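Local coordinates for extracellular solute-binding protein family 1 (Arthrobacter chlorophenolicus, PDB 4R2F) that binds the disaccharide laminaribiose and is probably the extracellular solute-binding component that hands sugars to a membrane transporter, at residues P94-G99 and I313-N318; I40-M45 and A70-I75; T174-L179 and V235-F240; S178-G183 and L242-N247; F129-P134 and P349-I354. One frame throughout, in Å; residues are numbered along the deposited sequence.

Interaction 1: residues P94-G99 and I313-N318; sequences PAVSTG and IMMYTN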
# COMPACT_ATOMS: atom_id res chain seq x y z
N PRO A 94 -16.68 2.50 13.59
CA PRO A 94 -17.65 2.58 12.51
C PRO A 94 -18.39 1.27 12.28
O PRO A 94 -18.01 0.21 12.83
CB PRO A 94 -16.77 2.90 11.32
CG PRO A 94 -15.55 2.08 11.58
CD PRO A 94 -15.34 2.19 13.07
N ALA A 95 -19.42 1.33 11.43
CA ALA A 95 -20.10 0.14 10.93
C ALA A 95 -19.31 -0.53 9.78
O ALA A 95 -19.29 -1.76 9.65
CB ALA A 95 -21.50 0.50 10.45
N VAL A 96 -18.71 0.32 8.95
CA VAL A 96 -17.98 -0.08 7.77
C VAL A 96 -16.74 0.79 7.62
O VAL A 96 -16.78 1.99 7.93
CB VAL A 96 -18.82 0.15 6.49
CG1 VAL A 96 -18.10 -0.38 5.26
CG2 VAL A 96 -20.19 -0.48 6.62
N SER A 97 -15.67 0.21 7.10
CA SER A 97 -14.48 0.99 6.82
C SER A 97 -13.57 0.40 5.76
O SER A 97 -13.60 -0.81 5.45
CB SER A 97 -13.66 1.20 8.12
OG SER A 97 -12.75 0.15 8.38
N THR A 98 -12.74 1.29 5.21
CA THR A 98 -11.49 0.89 4.61
C THR A 98 -10.42 1.04 5.69
O THR A 98 -10.72 1.25 6.87
CB THR A 98 -11.14 1.76 3.39
OG1 THR A 98 -10.96 3.14 3.79
CG2 THR A 98 -12.22 1.67 2.39
N GLY A 99 -9.17 0.87 5.33
CA GLY A 99 -8.10 0.99 6.33
C GLY A 99 -6.93 0.15 5.91
O GLY A 99 -6.68 -0.02 4.71
N ILE A 313 -12.65 -3.63 1.98
CA ILE A 313 -13.68 -2.98 2.74
C ILE A 313 -14.21 -3.98 3.72
O ILE A 313 -14.56 -5.11 3.35
CB ILE A 313 -14.87 -2.49 1.86
CG1 ILE A 313 -14.35 -1.57 0.76
CG2 ILE A 313 -15.92 -1.75 2.68
CD1 ILE A 313 -15.44 -1.00 -0.12
N MET A 314 -14.35 -3.51 4.95
CA MET A 314 -14.67 -4.36 6.07
C MET A 314 -15.87 -3.82 6.83
O MET A 314 -16.15 -2.62 6.86
CB MET A 314 -13.43 -4.54 6.98
CG MET A 314 -12.91 -3.35 7.73
SD MET A 314 -11.18 -3.53 8.20
CE MET A 314 -10.42 -2.88 6.72
N MET A 315 -16.62 -4.75 7.38
CA MET A 315 -17.81 -4.44 8.17
C MET A 315 -17.53 -4.87 9.62
O MET A 315 -16.75 -5.79 9.84
CB MET A 315 -19.03 -5.21 7.60
CG MET A 315 -19.57 -4.74 6.26
SD MET A 315 -21.05 -5.62 5.71
CE MET A 315 -20.35 -7.23 5.51
N TYR A 316 -18.18 -4.22 10.58
CA TYR A 316 -17.95 -4.44 12.01
C TYR A 316 -19.23 -4.83 12.73
O TYR A 316 -20.32 -4.45 12.31
CB TYR A 316 -17.43 -3.16 12.66
CG TYR A 316 -16.10 -2.68 12.12
CD1 TYR A 316 -16.02 -1.97 10.93
CD2 TYR A 316 -14.93 -2.93 12.80
CE1 TYR A 316 -14.81 -1.53 10.44
CE2 TYR A 316 -13.71 -2.50 12.32
CZ TYR A 316 -13.65 -1.78 11.14
OH TYR A 316 -12.42 -1.32 10.69
N THR A 317 -19.08 -5.53 13.86
CA THR A 317 -20.24 -5.94 14.66
C THR A 317 -20.99 -4.76 15.25
O THR A 317 -22.19 -4.85 15.46
CB THR A 317 -19.86 -6.91 15.80
OG1 THR A 317 -18.84 -6.32 16.60
CG2 THR A 317 -19.39 -8.27 15.24
N ASN A 318 -20.29 -3.67 15.52
CA ASN A 318 -20.94 -2.48 16.04
C ASN A 318 -21.61 -1.70 14.94
O ASN A 318 -21.04 -0.74 14.41
CB ASN A 318 -19.93 -1.59 16.78
CG ASN A 318 -20.61 -0.39 17.45
OD1 ASN A 318 -21.83 -0.30 17.47
ND2 ASN A 318 -19.81 0.54 17.95
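S97 and M314 face each other as an antiparallel hydrogen-bonded pair: M314 N reaches S97 O at 2.8 Å, and S97 N meets M314 O at 2.9 Å. V96 and M315 follow as a non-hydrogen-bonded pair, after which Y316 N bonds to A95 O. The tightest packing gathers round the tyrosine. Its CG stands anti to the carbonyl carbon (chi1 -62°), which lays the ring alongside the backbone of 94-97, with A95 O and S97 N at its edge in the ring plane. P94 CG approaches Y316 CE1 at 3.9 Å, while F84 and I88 of helix 80-89 also touch the tyrosine side chain. Y316 OH donates to S97 OG over 2.8 Å, and S97 OG donates in turn to T98 O, a short relay that fixes both hydroxyls. Replacing Y316 with an alanine would probably leave S97 OG without this donor and open a gap beside P94. On the sheet face of V96, V96 CG1 meets I313 CG2 at 3.6 Å. Towards partly exposed N318 the contact thins, and N318 O lies 3.7 Å from A95 CA. An antiparallel strand joining parallel ones (96-97 lies beside 40-44) is the central-sheet arrangement of an alpha/beta lobe, as in solute-binding proteins of the class II topology.

Interaction 2: residues I40-M45 and A70-I75; sequences IKFWDM and ATYQII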
# COMPACT_ATOMS: atom_id res chain seq x y z
N ILE A 40 -25.39 4.57 9.11
CA ILE A 40 -24.24 3.68 8.97
C ILE A 40 -23.00 4.56 8.91
O ILE A 40 -22.85 5.35 8.00
CB ILE A 40 -24.34 2.78 7.70
CG1 ILE A 40 -25.38 1.67 7.93
CG2 ILE A 40 -23.00 2.16 7.31
CD1 ILE A 40 -25.19 0.86 9.19
N LYS A 41 -22.12 4.41 9.90
CA LYS A 41 -20.84 5.12 9.88
C LYS A 41 -19.81 4.43 9.00
O LYS A 41 -19.45 3.28 9.26
CB LYS A 41 -20.28 5.25 11.30
CG LYS A 41 -21.11 6.17 12.17
CD LYS A 41 -20.66 6.08 13.61
CE LYS A 41 -21.53 6.96 14.48
NZ LYS A 41 -21.11 6.81 15.89
N PHE A 42 -19.33 5.16 8.01
CA PHE A 42 -18.27 4.70 7.12
C PHE A 42 -17.03 5.53 7.39
O PHE A 42 -17.04 6.75 7.26
CB PHE A 42 -18.71 4.87 5.69
CG PHE A 42 -17.68 4.47 4.67
CD1 PHE A 42 -17.09 3.21 4.70
CD2 PHE A 42 -17.36 5.32 3.64
CE1 PHE A 42 -16.17 2.86 3.75
CE2 PHE A 42 -16.45 4.97 2.66
CZ PHE A 42 -15.84 3.74 2.73
N TRP A 43 -15.95 4.85 7.77
CA TRP A 43 -14.65 5.49 7.92
C TRP A 43 -13.77 5.13 6.74
O TRP A 43 -13.66 3.95 6.36
CB TRP A 43 -13.97 5.02 9.21
CG TRP A 43 -14.57 5.55 10.49
CD1 TRP A 43 -15.75 6.25 10.64
CD2 TRP A 43 -14.02 5.41 11.80
NE1 TRP A 43 -15.95 6.54 11.98
CE2 TRP A 43 -14.91 6.05 12.70
CE3 TRP A 43 -12.85 4.81 12.30
CZ2 TRP A 43 -14.67 6.09 14.09
CZ3 TRP A 43 -12.61 4.87 13.67
CH2 TRP A 43 -13.52 5.51 14.55
N ASP A 44 -13.07 6.13 6.22
CA ASP A 44 -12.26 6.03 5.01
C ASP A 44 -10.91 6.72 5.23
O ASP A 44 -10.80 7.61 6.07
CB ASP A 44 -13.00 6.71 3.86
CG ASP A 44 -12.50 6.28 2.46
OD1 ASP A 44 -11.93 5.17 2.33
OD2 ASP A 44 -12.73 7.03 1.48
N MET A 45 -9.89 6.33 4.47
CA MET A 45 -8.55 6.86 4.66
C MET A 45 -8.32 7.96 3.60
O MET A 45 -9.07 8.06 2.62
CB MET A 45 -7.51 5.75 4.50
CG MET A 45 -7.70 4.50 5.38
SD MET A 45 -8.04 4.79 7.12
CE MET A 45 -6.45 5.39 7.62
N ALA A 70 -25.81 6.79 5.35
CA ALA A 70 -24.42 6.60 5.74
C ALA A 70 -23.76 7.93 5.99
O ALA A 70 -24.02 8.89 5.27
CB ALA A 70 -23.66 5.88 4.63
N THR A 71 -22.87 7.99 6.99
CA THR A 71 -22.05 9.17 7.21
C THR A 71 -20.61 8.83 6.82
O THR A 71 -20.18 7.68 6.94
CB THR A 71 -22.16 9.67 8.66
OG1 THR A 71 -21.70 8.67 9.57
CG2 THR A 71 -23.62 10.00 8.99
N TYR A 72 -19.88 9.81 6.33
CA TYR A 72 -18.50 9.63 5.91
C TYR A 72 -17.56 10.34 6.86
O TYR A 72 -17.77 11.49 7.20
CB TYR A 72 -18.32 10.20 4.50
CG TYR A 72 -16.96 10.00 3.84
CD1 TYR A 72 -16.71 8.88 3.06
CD2 TYR A 72 -15.97 10.96 3.94
CE1 TYR A 72 -15.50 8.69 2.42
CE2 TYR A 72 -14.74 10.78 3.30
CZ TYR A 72 -14.52 9.63 2.54
OH TYR A 72 -13.33 9.44 1.90
N GLN A 73 -16.50 9.66 7.26
CA GLN A 73 -15.51 10.25 8.13
C GLN A 73 -14.12 9.82 7.73
O GLN A 73 -13.89 8.63 7.50
CB GLN A 73 -15.85 9.79 9.53
CG GLN A 73 -14.71 9.79 10.50
CD GLN A 73 -14.97 10.77 11.55
OE1 GLN A 73 -14.71 11.96 11.37
NE2 GLN A 73 -15.58 10.31 12.64
N ILE A 74 -13.19 10.76 7.66
CA ILE A 74 -11.80 10.49 7.27
C ILE A 74 -10.95 10.21 8.50
O ILE A 74 -10.93 10.99 9.43
CB ILE A 74 -11.15 11.67 6.53
CG1 ILE A 74 -11.92 11.99 5.25
CG2 ILE A 74 -9.71 11.35 6.20
CD1 ILE A 74 -11.57 13.36 4.68
N ILE A 75 -10.23 9.10 8.47
CA ILE A 75 -9.27 8.74 9.50
C ILE A 75 -7.90 9.01 8.90
O ILE A 75 -7.62 8.58 7.80
CB ILE A 75 -9.40 7.24 9.86
CG1 ILE A 75 -10.81 6.93 10.34
CG2 ILE A 75 -8.36 6.86 10.92
CD1 ILE A 75 -11.22 7.68 11.61
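W43 and Q73 lie side by side on one face of a parallel strand pair, with I75 just beyond. The indole can be followed outwards from W43 CB, which meets I75 CG1 at 3.9 Å. CG, anti to the carbonyl carbon (chi1 -72°), sets the ring between Q73 and I75 and sits near the same isoleucine; CD1 then turns to Q73 CG at 3.7 Å, and NE1 stays beside that methylene. On the other branch W43 CE3 lies 3.4 Å from I75 CD1, and CZ3 at the far rim still touches this methyl. Both aliphatic groups lie over a ring face, giving two CH-pi contacts. On the side of the sheet that carries F42, Y72 OH stands 2.5 Å from D44 OD2, the carboxylate plane turned 77° from the ring; T98 and Y52 also bond the aspartate, while N53 bonds the tyrosine hydroxyl. F42 and Y72 meet rim to rim. Five backbone bonds hold the strands in register, closing the beta-alpha-beta unit of strand 40-44, helix 50-61 and strand 70-74.

Interaction 3: residues T174-L179 and V235-F240; sequences TDWASL and VEAVEF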
# COMPACT_ATOMS: atom_id res chain seq x y z
N THR A 174 18.62 -0.96 -14.12
CA THR A 174 18.04 -2.28 -14.36
C THR A 174 18.30 -3.21 -13.19
O THR A 174 17.77 -4.32 -13.15
CB THR A 174 18.65 -2.92 -15.61
OG1 THR A 174 20.07 -2.98 -15.45
CG2 THR A 174 18.32 -2.09 -16.85
N ASP A 175 19.10 -2.76 -12.23
CA ASP A 175 19.45 -3.57 -11.08
C ASP A 175 20.03 -2.70 -9.99
O ASP A 175 20.18 -1.49 -10.19
CB ASP A 175 20.41 -4.70 -11.47
CG ASP A 175 21.73 -4.21 -12.09
OD1 ASP A 175 22.12 -3.02 -12.04
OD2 ASP A 175 22.40 -5.09 -12.64
N TRP A 176 20.33 -3.31 -8.85
CA TRP A 176 20.80 -2.55 -7.68
C TRP A 176 22.11 -1.82 -7.96
O TRP A 176 22.27 -0.66 -7.58
CB TRP A 176 20.94 -3.45 -6.45
CG TRP A 176 19.63 -3.89 -5.90
CD1 TRP A 176 18.40 -3.78 -6.51
CD2 TRP A 176 19.38 -4.53 -4.64
NE1 TRP A 176 17.42 -4.27 -5.70
CE2 TRP A 176 17.99 -4.75 -4.55
CE3 TRP A 176 20.19 -4.92 -3.58
CZ2 TRP A 176 17.40 -5.35 -3.44
CZ3 TRP A 176 19.60 -5.49 -2.47
CH2 TRP A 176 18.22 -5.71 -2.42
N ALA A 177 23.03 -2.49 -8.64
CA ALA A 177 24.33 -1.91 -8.96
C ALA A 177 24.14 -0.70 -9.86
O ALA A 177 24.77 0.32 -9.64
CB ALA A 177 25.24 -2.95 -9.62
N SER A 178 23.27 -0.80 -10.86
CA SER A 178 23.03 0.35 -11.71
C SER A 178 22.23 1.46 -10.96
O SER A 178 22.45 2.64 -11.22
CB SER A 178 22.40 -0.07 -13.05
OG SER A 178 21.11 -0.65 -12.91
N LEU A 179 21.36 1.11 -10.02
CA LEU A 179 20.66 2.12 -9.20
C LEU A 179 21.66 2.99 -8.42
O LEU A 179 21.58 4.23 -8.42
CB LEU A 179 19.64 1.47 -8.25
CG LEU A 179 18.99 2.28 -7.13
CD1 LEU A 179 18.36 3.54 -7.68
CD2 LEU A 179 17.95 1.44 -6.38
N VAL A 235 19.51 -9.42 4.96
CA VAL A 235 20.68 -8.66 5.44
C VAL A 235 21.27 -7.88 4.29
O VAL A 235 21.58 -6.69 4.42
CB VAL A 235 21.77 -9.55 6.08
CG1 VAL A 235 23.02 -8.75 6.39
CG2 VAL A 235 21.22 -10.20 7.34
N GLU A 236 21.46 -8.55 3.17
CA GLU A 236 21.95 -7.88 1.98
C GLU A 236 21.10 -6.69 1.54
O GLU A 236 21.63 -5.69 1.06
CB GLU A 236 21.96 -8.82 0.80
CG GLU A 236 23.30 -9.25 0.31
CD GLU A 236 23.17 -9.93 -1.02
OE1 GLU A 236 23.80 -9.46 -1.98
OE2 GLU A 236 22.39 -10.90 -1.10
N ALA A 237 19.78 -6.85 1.62
CA ALA A 237 18.84 -5.83 1.22
C ALA A 237 19.02 -4.60 2.09
O ALA A 237 19.10 -3.48 1.59
CB ALA A 237 17.41 -6.35 1.28
N VAL A 238 19.15 -4.83 3.40
CA VAL A 238 19.34 -3.75 4.34
C VAL A 238 20.71 -3.10 4.19
O VAL A 238 20.81 -1.88 4.29
CB VAL A 238 19.11 -4.20 5.79
CG1 VAL A 238 19.43 -3.08 6.77
CG2 VAL A 238 17.65 -4.60 5.97
N GLU A 239 21.74 -3.89 3.92
CA GLU A 239 23.07 -3.35 3.62
C GLU A 239 23.05 -2.44 2.40
O GLU A 239 23.75 -1.45 2.34
CB GLU A 239 24.11 -4.47 3.40
CG GLU A 239 24.54 -5.18 4.68
CD GLU A 239 25.49 -6.35 4.46
OE1 GLU A 239 25.60 -6.89 3.33
OE2 GLU A 239 26.15 -6.76 5.44
N PHE A 240 22.24 -2.78 1.40
CA PHE A 240 22.17 -1.96 0.21
C PHE A 240 21.50 -0.61 0.50
O PHE A 240 21.98 0.44 0.07
CB PHE A 240 21.48 -2.70 -0.91
CG PHE A 240 21.38 -1.91 -2.16
CD1 PHE A 240 22.52 -1.60 -2.89
CD2 PHE A 240 20.15 -1.45 -2.61
CE1 PHE A 240 22.44 -0.84 -4.05
CE2 PHE A 240 20.07 -0.71 -3.78
CZ PHE A 240 21.21 -0.40 -4.49
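W176 and F240 form an offset stack between two helices: the five-membered ring of the indole and the phenyl ring have planes 15° apart and centroids separated by 4.7 Å. The overlap lies near the rims, where W176 CE3 comes within 3.5 Å of F240 CG. Further back, W176 CB makes a CH-pi contact over the same phenyl ring. F240 has CG anti to its backbone N (chi1 180°), which extends the ring across to helix 176-188, where W176 O lies 3.3 Å from F240 CZ. The remaining apolar contacts are at edges: L179 CD2 meets F240 CE2 in the phenyl plane at 4.0 Å, and W176 CH2 touches A237 CB at 3.8 Å. M212 of helix 204-215 packs on both aromatic rings. An alanine in place of F240 would probably strip the indole face of its stacking partner and open a gap next to L179. The polar bonds nearby lie within each segment or go elsewhere: E236 OE2 bonds to H301 and N216, while D175, the N-cap residue, takes S178 N on OD1 at 2.8 Å, and T174 N donates to S178 OG, fixing the start of the helix that carries W176. No hydrogen bond crosses between the segments, so the helices are joined here mainly by apolar and aromatic contact.

Interaction 4: residues S178-G183 and L242-N247; sequences SLLEAG and LELVSN
The contact belongs to a near-parallel helix pair, 176-188 with 232-246, close to the C-terminal end of the latter; the local axes are 7° apart and 10.9 Å from each other at closest approach, with L180 and L244 meeting between them. A chi1 of -177° turns L180 CG away from the backbone N and swings the end of the side chain towards helix 232-246, where its two methyls take different partners. CD1 meets L244 CD2 at 3.8 Å and brushes N247 ND2, whereas L180 CD2 lies 3.5 Å from E243 OE1, the extended glutamate crossing it at about a right angle. L179 CD2 adds a looser touch on L244 CD1 at 4.4 Å. N247 and S246 bond within their own helix end: N247 ND2 donates to E243 O at 2.8 Å, with that oxygen in the plane of the amide. E243 O also accepts from N247 N and S246 OG, so three donors hold one carbonyl. With nothing but van der Waals contacts across such wide spacing, the pairing is weak and nondirectional, resting on leucine methyls against each other and against the polar ends of E243 and N247.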
# COMPACT_ATOMS: atom_id res chain seq x y z
N SER A 178 23.27 -0.80 -10.86
CA SER A 178 23.03 0.35 -11.71
C SER A 178 22.23 1.46 -10.96
O SER A 178 22.45 2.64 -11.22
CB SER A 178 22.40 -0.07 -13.05
OG SER A 178 21.11 -0.65 -12.91
N LEU A 179 21.36 1.11 -10.02
CA LEU A 179 20.66 2.12 -9.20
C LEU A 179 21.66 2.99 -8.42
O LEU A 179 21.58 4.23 -8.42
CB LEU A 179 19.64 1.47 -8.25
CG LEU A 179 18.99 2.28 -7.13
CD1 LEU A 179 18.36 3.54 -7.68
CD2 LEU A 179 17.95 1.44 -6.38
N LEU A 180 22.62 2.33 -7.78
CA LEU A 180 23.67 3.02 -7.02
C LEU A 180 24.52 3.94 -7.89
O LEU A 180 24.75 5.09 -7.53
CB LEU A 180 24.57 2.02 -6.30
CG LEU A 180 25.67 2.59 -5.41
CD1 LEU A 180 25.10 3.41 -4.26
CD2 LEU A 180 26.55 1.47 -4.89
N GLU A 181 25.00 3.45 -9.03
CA GLU A 181 25.78 4.30 -9.96
C GLU A 181 25.00 5.51 -10.42
O GLU A 181 25.46 6.63 -10.34
CB GLU A 181 26.29 3.52 -11.19
CG GLU A 181 27.42 2.55 -10.88
CD GLU A 181 28.55 3.21 -10.13
OE1 GLU A 181 29.11 4.18 -10.67
OE2 GLU A 181 28.87 2.77 -8.99
N ALA A 182 23.79 5.28 -10.92
CA ALA A 182 23.00 6.38 -11.43
C ALA A 182 22.66 7.36 -10.30
O ALA A 182 22.72 8.58 -10.48
CB ALA A 182 21.74 5.86 -12.07
N GLY A 183 22.33 6.80 -9.14
CA GLY A 183 22.06 7.59 -7.95
C GLY A 183 23.18 8.55 -7.58
O GLY A 183 22.92 9.72 -7.30
N LEU A 242 21.39 0.88 3.44
CA LEU A 242 22.40 1.64 4.20
C LEU A 242 23.47 2.28 3.32
O LEU A 242 23.91 3.39 3.60
CB LEU A 242 23.06 0.75 5.23
CG LEU A 242 22.16 0.32 6.37
CD1 LEU A 242 22.83 -0.81 7.18
CD2 LEU A 242 21.83 1.51 7.26
N GLU A 243 23.85 1.59 2.25
CA GLU A 243 24.78 2.14 1.30
C GLU A 243 24.15 3.29 0.52
O GLU A 243 24.81 4.27 0.23
CB GLU A 243 25.23 1.04 0.35
CG GLU A 243 26.56 1.32 -0.32
CD GLU A 243 26.96 0.19 -1.26
OE1 GLU A 243 27.98 0.33 -1.95
OE2 GLU A 243 26.24 -0.83 -1.31
N LEU A 244 22.89 3.17 0.12
CA LEU A 244 22.20 4.30 -0.49
C LEU A 244 22.15 5.52 0.46
O LEU A 244 22.36 6.66 0.02
CB LEU A 244 20.80 3.93 -0.93
CG LEU A 244 20.66 2.90 -2.03
CD1 LEU A 244 19.19 2.77 -2.35
CD2 LEU A 244 21.45 3.28 -3.26
N VAL A 245 21.93 5.26 1.75
CA VAL A 245 21.92 6.31 2.78
C VAL A 245 23.29 6.96 2.97
O VAL A 245 23.39 8.20 3.00
CB VAL A 245 21.38 5.81 4.14
CG1 VAL A 245 21.54 6.88 5.23
CG2 VAL A 245 19.89 5.42 4.04
N SER A 246 24.34 6.15 3.07
CA SER A 246 25.71 6.70 3.29
C SER A 246 26.24 7.47 2.08
O SER A 246 27.02 8.37 2.23
CB SER A 246 26.70 5.59 3.67
OG SER A 246 26.82 4.64 2.64
N ASN A 247 25.82 7.08 0.88
CA ASN A 247 26.23 7.75 -0.35
C ASN A 247 25.36 8.97 -0.72
O ASN A 247 25.63 9.63 -1.73
CB ASN A 247 26.22 6.72 -1.52
CG ASN A 247 27.45 5.82 -1.52
OD1 ASN A 247 28.47 6.18 -2.07
ND2 ASN A 247 27.35 4.64 -0.91

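Interaction 5: residues F129-P134 and P349-I354; sequences FDDFLP and PVFKSI
D131 grips the chain around S353 with both carboxylate oxygens. Its CG stands anti to the backbone N (chi1 -168°), which carries OD1 to S353 N, a 2.9 Å bond to the syn lone pair, and OD2 to S353 OG at 2.5 Å, likewise on the syn side but 20° out of the carboxylate plane. Two bonds to one residue hold the carboxylate against rotation, with D131 OD2 resting 3.4 Å from F351 CB. The backbone follows suit: K352 N donates to D131 O at 2.7 Å, nearly straight. At F132 the two chains make a single beta bridge, F132 opposite F351, an isolated link between the loop after helix 117-126 and the turn leading from strand 348-349 into helix 352-355. The side chains of this bridged pair lie side by side and stack with an offset, centroids 4.5 Å apart and planes at 22°, with F351 CE1 over the face of the F132 ring. V350 CG2 touches F132 CE1 at 4.0 Å, and V149 and P150 of strand 145-161 pack on the same phenylalanine. L133 comes next, its N donating to V350 O at 2.8 Å on the other flank of the bridge. Its side chain splits there: L133 CD1 approaches P349 O at 3.6 Å, while CD2 lies against K352 CA and CB.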
# COMPACT_ATOMS: atom_id res chain seq x y z
N PHE A 129 -20.01 -9.91 -8.93
CA PHE A 129 -19.03 -10.89 -8.49
C PHE A 129 -18.20 -11.48 -9.64
O PHE A 129 -16.96 -11.57 -9.56
CB PHE A 129 -19.71 -12.00 -7.70
CG PHE A 129 -18.75 -12.94 -7.06
CD1 PHE A 129 -18.12 -12.60 -5.87
CD2 PHE A 129 -18.44 -14.16 -7.66
CE1 PHE A 129 -17.21 -13.46 -5.29
CE2 PHE A 129 -17.52 -15.02 -7.07
CZ PHE A 129 -16.91 -14.67 -5.88
N ASP A 130 -18.88 -11.84 -10.72
CA ASP A 130 -18.25 -12.29 -11.95
C ASP A 130 -17.27 -11.28 -12.54
O ASP A 130 -16.43 -11.67 -13.34
CB ASP A 130 -19.32 -12.59 -13.01
CG ASP A 130 -18.73 -13.16 -14.26
OD1 ASP A 130 -18.21 -14.29 -14.20
OD2 ASP A 130 -18.76 -12.48 -15.30
N ASP A 131 -17.37 -10.00 -12.18
CA ASP A 131 -16.44 -8.96 -12.69
C ASP A 131 -15.13 -8.85 -11.85
O ASP A 131 -14.19 -8.18 -12.25
CB ASP A 131 -17.16 -7.61 -12.75
CG ASP A 131 -16.40 -6.54 -13.53
OD1 ASP A 131 -15.73 -6.85 -14.54
OD2 ASP A 131 -16.49 -5.36 -13.13
N PHE A 132 -15.05 -9.53 -10.71
CA PHE A 132 -13.82 -9.47 -9.90
C PHE A 132 -12.70 -10.05 -10.74
O PHE A 132 -12.93 -10.96 -11.50
CB PHE A 132 -13.92 -10.30 -8.61
CG PHE A 132 -14.54 -9.56 -7.46
CD1 PHE A 132 -13.97 -8.39 -6.98
CD2 PHE A 132 -15.68 -10.06 -6.83
CE1 PHE A 132 -14.55 -7.70 -5.91
CE2 PHE A 132 -16.25 -9.40 -5.76
CZ PHE A 132 -15.68 -8.21 -5.30
N LEU A 133 -11.49 -9.53 -10.58
CA LEU A 133 -10.33 -10.13 -11.21
C LEU A 133 -10.05 -11.47 -10.55
O LEU A 133 -10.46 -11.70 -9.41
CB LEU A 133 -9.11 -9.22 -11.15
CG LEU A 133 -9.18 -7.96 -12.03
CD1 LEU A 133 -8.12 -6.99 -11.57
CD2 LEU A 133 -8.99 -8.32 -13.51
N PRO A 134 -9.36 -12.36 -11.27
CA PRO A 134 -9.05 -13.65 -10.67
C PRO A 134 -8.13 -13.50 -9.46
O PRO A 134 -7.21 -12.68 -9.46
CB PRO A 134 -8.33 -14.42 -11.81
CG PRO A 134 -8.65 -13.67 -13.06
CD PRO A 134 -8.84 -12.24 -12.65
N PRO A 349 -7.55 -1.17 -9.87
CA PRO A 349 -8.87 -1.73 -9.55
C PRO A 349 -8.84 -3.24 -9.35
O PRO A 349 -7.87 -3.89 -9.71
CB PRO A 349 -9.73 -1.38 -10.78
CG PRO A 349 -8.76 -1.15 -11.88
CD PRO A 349 -7.46 -0.72 -11.27
N VAL A 350 -9.90 -3.78 -8.75
CA VAL A 350 -10.04 -5.24 -8.59
C VAL A 350 -11.15 -5.81 -9.48
O VAL A 350 -11.49 -7.00 -9.39
CB VAL A 350 -10.31 -5.65 -7.13
CG1 VAL A 350 -9.11 -5.27 -6.24
CG2 VAL A 350 -11.61 -5.06 -6.60
N PHE A 351 -11.71 -4.94 -10.32
CA PHE A 351 -12.80 -5.30 -11.22
C PHE A 351 -12.34 -5.20 -12.66
O PHE A 351 -11.79 -4.19 -13.08
CB PHE A 351 -14.00 -4.39 -11.00
CG PHE A 351 -14.74 -4.66 -9.72
CD1 PHE A 351 -15.38 -5.87 -9.51
CD2 PHE A 351 -14.80 -3.70 -8.73
CE1 PHE A 351 -16.06 -6.12 -8.33
CE2 PHE A 351 -15.48 -3.94 -7.55
CZ PHE A 351 -16.10 -5.16 -7.34
N LYS A 352 -12.61 -6.26 -13.42
CA LYS A 352 -12.18 -6.36 -14.82
C LYS A 352 -12.67 -5.21 -15.71
O LYS A 352 -11.90 -4.66 -16.51
CB LYS A 352 -12.63 -7.71 -15.41
CG LYS A 352 -12.18 -7.92 -16.83
CD LYS A 352 -12.17 -9.38 -17.22
CE LYS A 352 -11.23 -9.60 -18.39
NZ LYS A 352 -11.67 -10.71 -19.26
N SER A 353 -13.95 -4.83 -15.56
CA SER A 353 -14.52 -3.75 -16.34
C SER A 353 -13.77 -2.45 -16.12
O SER A 353 -13.59 -1.66 -17.04
CB SER A 353 -16.00 -3.54 -15.99
OG SER A 353 -16.18 -3.34 -14.59
N ILE A 354 -13.33 -2.20 -14.89
CA ILE A 354 -12.61 -0.96 -14.60
C ILE A 354 -11.23 -1.01 -15.26
O ILE A 354 -10.77 -0.01 -15.81
CB ILE A 354 -12.49 -0.69 -13.09
CG1 ILE A 354 -13.88 -0.63 -12.47
CG2 ILE A 354 -11.77 0.64 -12.87
CD1 ILE A 354 -13.93 -0.48 -10.96

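Overall arrangement
Interactions 1 and 2 belong to one sheet, where strand 40-44 lies beside 96-97; they touch directly, T98 OG1 bonding to D44 OD1. Backbone hydrogen bonds dominate both, but interaction 1 is buried whereas interaction 2 has an exposed side at K41, T71, Q73 and I74. Interactions 3 and 4 lie on the opposite side of the chain's centre, about 40 Å away between centres, and join the same two helices without a hydrogen bond: buried aromatic stacking in interaction 3 gives way to sparser leucine contacts in the partly buried interaction 4. Interaction 5, partly buried, sits apart and mixes both chemistries, tying loops by a carboxylate, backbone bonds and an aromatic stack.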